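Local coordinates for protein cellulose synthase 1 (Gluconacetobacter xylinus, PDB 4I86) that forms the C-terminal PilZ-type regulatory domain of a cellulose synthase, a small beta-barrel module of the cyclic di-GMP-binding kind, at residues A[72-77]-A[82-87]. Numbering follows the deposited sequence.
Sequences ARIIRA and GIFIWT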
ATOM      1  N   ALA A  72       1.616  -4.306  -5.008  1.00 24.82           N
ATOM      2  CA  ALA A  72       2.350  -4.439  -3.768  1.00 25.23           C
ATOM      3  C   ALA A  72       2.374  -5.888  -3.346  1.00 26.02           C
ATOM      4  O   ALA A  72       1.843  -6.765  -4.036  1.00 26.52           O
ATOM      5  CB  ALA A  72       1.743  -3.556  -2.671  1.00 21.61           C
ATOM      6  N   ARG A  73       3.019  -6.129  -2.219  1.00 26.63           N
ATOM      7  CA  ARG A  73       3.036  -7.441  -1.610  1.00 29.80           C
ATOM      8  C   ARG A  73       2.650  -7.270  -0.147  1.00 28.39           C
ATOM      9  O   ARG A  73       3.269  -6.471   0.550  1.00 25.75           O
ATOM     10  CB  ARG A  73       4.436  -8.068  -1.758  1.00 30.96           C
ATOM     11  CG  ARG A  73       4.592  -8.908  -3.033  1.00 32.00           C
ATOM     12  CD  ARG A  73       5.978  -9.505  -3.222  1.00 39.06           C
ATOM     13  NE  ARG A  73       6.896  -8.567  -3.866  1.00 49.60           N
ATOM     14  CZ  ARG A  73       8.048  -8.905  -4.449  1.00 54.68           C
ATOM     15  NH1 ARG A  73       8.441 -10.179  -4.487  1.00 45.27           N
ATOM     16  NH2 ARG A  73       8.804  -7.960  -5.004  1.00 47.24           N
ATOM     17  N   ILE A  74       1.608  -7.965   0.313  1.00 26.19           N
ATOM     18  CA  ILE A  74       1.343  -7.959   1.748  1.00 26.51           C
ATOM     19  C   ILE A  74       2.365  -8.894   2.398  1.00 33.70           C
ATOM     20  O   ILE A  74       2.604 -10.003   1.912  1.00 30.71           O
ATOM     21  CB  ILE A  74      -0.133  -8.334   2.131  1.00 31.81           C
ATOM     22  CG1 ILE A  74      -0.350  -8.141   3.643  1.00 33.61           C
ATOM     23  CG2 ILE A  74      -0.476  -9.758   1.701  1.00 30.34           C
ATOM     24  CD1 ILE A  74      -1.801  -7.989   4.063  1.00 35.27           C
ATOM     25  N   ILE A  75       3.010  -8.432   3.464  1.00 34.45           N
ATOM     26  CA  ILE A  75       4.075  -9.228   4.065  1.00 35.88           C
ATOM     27  C   ILE A  75       3.736  -9.674   5.488  1.00 37.17           C
ATOM     28  O   ILE A  75       4.264 -10.673   5.971  1.00 41.34           O
ATOM     29  CB  ILE A  75       5.450  -8.491   4.031  1.00 35.98           C
ATOM     30  CG1 ILE A  75       5.379  -7.154   4.767  1.00 33.18           C
ATOM     31  CG2 ILE A  75       5.923  -8.288   2.581  1.00 34.03           C
ATOM     32  CD1 ILE A  75       6.753  -6.548   5.093  1.00 33.50           C
ATOM     33  N   ARG A  76       2.860  -8.930   6.155  1.00 38.17           N
ATOM     34  CA  ARG A  76       2.362  -9.330   7.469  1.00 41.26           C
ATOM     35  C   ARG A  76       0.929  -8.863   7.668  1.00 42.50           C
ATOM     36  O   ARG A  76       0.525  -7.826   7.137  1.00 39.44           O
ATOM     37  CB  ARG A  76       3.236  -8.760   8.592  1.00 40.85           C
ATOM     38  CG  ARG A  76       3.014  -9.424   9.947  1.00 45.91           C
ATOM     39  CD  ARG A  76       3.234  -8.441  11.091  1.00 52.22           C
ATOM     40  NE  ARG A  76       2.082  -7.556  11.286  1.00 58.74           N
ATOM     41  CZ  ARG A  76       1.364  -7.487  12.406  1.00 60.64           C
ATOM     42  NH1 ARG A  76       1.682  -8.245  13.452  1.00 62.53           N
ATOM     43  NH2 ARG A  76       0.331  -6.655  12.483  1.00 54.27           N
ATOM     44  N   ALA A  77       0.170  -9.634   8.446  1.00 45.14           N
ATOM     45  CA  ALA A  77      -1.198  -9.277   8.811  1.00 50.41           C
ATOM     46  C   ALA A  77      -1.468  -9.667  10.265  1.00 51.56           C
ATOM     47  O   ALA A  77      -1.334 -10.834  10.632  1.00 49.41           O
ATOM     48  CB  ALA A  77      -2.189  -9.972   7.877  1.00 48.97           C
ATOM     49  N   GLY A  82      -2.212  -4.337   8.438  1.00 38.60           N
ATOM     50  CA  GLY A  82      -1.588  -5.002   7.306  1.00 35.20           C
ATOM     51  C   GLY A  82      -0.338  -4.226   6.907  1.00 31.05           C
ATOM     52  O   GLY A  82      -0.371  -2.991   6.822  1.00 27.22           O
ATOM     53  N   ILE A  83       0.768  -4.939   6.688  1.00 32.88           N
ATOM     54  CA  ILE A  83       2.022  -4.295   6.277  1.00 32.08           C
ATOM     55  C   ILE A  83       2.366  -4.676   4.846  1.00 28.81           C
ATOM     56  O   ILE A  83       2.360  -5.861   4.485  1.00 31.19           O
ATOM     57  CB  ILE A  83       3.224  -4.676   7.177  1.00 37.07           C
ATOM     58  CG1 ILE A  83       2.904  -4.429   8.658  1.00 37.14           C
ATOM     59  CG2 ILE A  83       4.491  -3.926   6.714  1.00 32.82           C
ATOM     60  CD1 ILE A  83       2.578  -2.983   9.003  1.00 38.15           C
ATOM     61  N   PHE A  84       2.701  -3.674   4.036  1.00 26.22           N
ATOM     62  CA  PHE A  84       2.964  -3.920   2.618  1.00 25.60           C
ATOM     63  C   PHE A  84       4.304  -3.339   2.180  1.00 25.49           C
ATOM     64  O   PHE A  84       4.810  -2.399   2.783  1.00 23.67           O
ATOM     65  CB  PHE A  84       1.858  -3.289   1.759  1.00 27.35           C
ATOM     66  CG  PHE A  84       0.466  -3.760   2.101  1.00 26.75           C
ATOM     67  CD1 PHE A  84      -0.166  -4.714   1.323  1.00 26.01           C
ATOM     68  CD2 PHE A  84      -0.212  -3.238   3.197  1.00 27.55           C
ATOM     69  CE1 PHE A  84      -1.444  -5.152   1.633  1.00 25.66           C
ATOM     70  CE2 PHE A  84      -1.495  -3.674   3.510  1.00 27.24           C
ATOM     71  CZ  PHE A  84      -2.105  -4.630   2.727  1.00 26.91           C
ATOM     72  N   ILE A  85       4.866  -3.919   1.124  1.00 22.98           N
ATOM     73  CA  ILE A  85       5.959  -3.301   0.393  1.00 24.18           C
ATOM     74  C   ILE A  85       5.512  -3.070  -1.050  1.00 21.08           C
ATOM     75  O   ILE A  85       4.877  -3.932  -1.644  1.00 22.16           O
ATOM     76  CB  ILE A  85       7.229  -4.185   0.398  1.00 27.12           C
ATOM     77  CG1 ILE A  85       6.901  -5.586  -0.125  1.00 24.63           C
ATOM     78  CG2 ILE A  85       7.824  -4.256   1.799  1.00 25.05           C
ATOM     79  CD1 ILE A  85       8.120  -6.476  -0.301  1.00 24.52           C
ATOM     80  N   TRP A  86       5.821  -1.903  -1.603  1.00 19.61           N
ATOM     81  CA  TRP A  86       5.484  -1.617  -2.997  1.00 20.69           C
ATOM     82  C   TRP A  86       6.228  -2.549  -3.931  1.00 22.65           C
ATOM     83  O   TRP A  86       7.348  -2.956  -3.642  1.00 26.25           O
ATOM     84  CB  TRP A  86       5.850  -0.175  -3.345  1.00 20.56           C
ATOM     85  CG  TRP A  86       5.242   0.838  -2.412  1.00 20.34           C
ATOM     86  CD1 TRP A  86       5.903   1.765  -1.662  1.00 19.65           C
ATOM     87  CD2 TRP A  86       3.853   0.996  -2.119  1.00 19.09           C
ATOM     88  NE1 TRP A  86       5.007   2.508  -0.930  1.00 21.23           N
ATOM     89  CE2 TRP A  86       3.739   2.052  -1.196  1.00 20.18           C
ATOM     90  CE3 TRP A  86       2.687   0.354  -2.564  1.00 19.49           C
ATOM     91  CZ2 TRP A  86       2.510   2.484  -0.712  1.00 19.57           C
ATOM     92  CZ3 TRP A  86       1.474   0.779  -2.081  1.00 18.54           C
ATOM     93  CH2 TRP A  86       1.390   1.834  -1.159  1.00 20.20           C
ATOM     94  N   THR A  87       5.584  -2.868  -5.053  1.00 23.67           N
ATOM     95  CA  THR A  87       6.178  -3.582  -6.176  1.00 24.91           C
ATOM     96  C   THR A  87       6.333  -2.574  -7.316  1.00 30.81           C
ATOM     97  O   THR A  87       5.347  -2.011  -7.785  1.00 27.25           O
ATOM     98  CB  THR A  87       5.218  -4.684  -6.684  1.00 28.77           C
ATOM     99  OG1 THR A  87       5.045  -5.687  -5.671  1.00 32.74           O
ATOM    100  CG2 THR A  87       5.767  -5.331  -7.929  1.00 32.75           C
TER
HETATM  101  O   HOH W   1       3.356  -7.655  -6.727  1.00 32.35           O
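Over one face of the F84 ring lies the I74 side chain, its CG1 4.2 Å from the ring centroid in a CH-pi contact. With CG1 anti to the backbone N (chi1 -173°), the ethyl arm of I74 runs along the ring toward CZ, while CB meets F84 CE1 at 3.5 Å. V43, M45 and I59 also pack against F84. The A72 methyl touches the W86 indole obliquely, CB to CE3 4.0 Å; that ring reaches on to V97 and L100 of helix 91-105, and its NE1 is hydrogen-bonded to S37 O. On the other face of the sheet, I75 CD1 packs on I83 CG2 (3.8 Å) and I75 CG2 on I85 CG1, while R73 and R76 extend into exposed positions. A water links A72 O to T87 OG1. R73 and I85 form a hydrogen-bonded pair, the N of each donating to the O of the other. Beyond it I83 is gripped twice, its O accepting an almost straight bond from I75 N (2.8 Å) and its N donating to R76 O (2.9 Å). Two residues, I75 and R76, thus face I83: a classic beta bulge in the antiparallel hairpin 66-77/82-86 of the PilZ beta barrel.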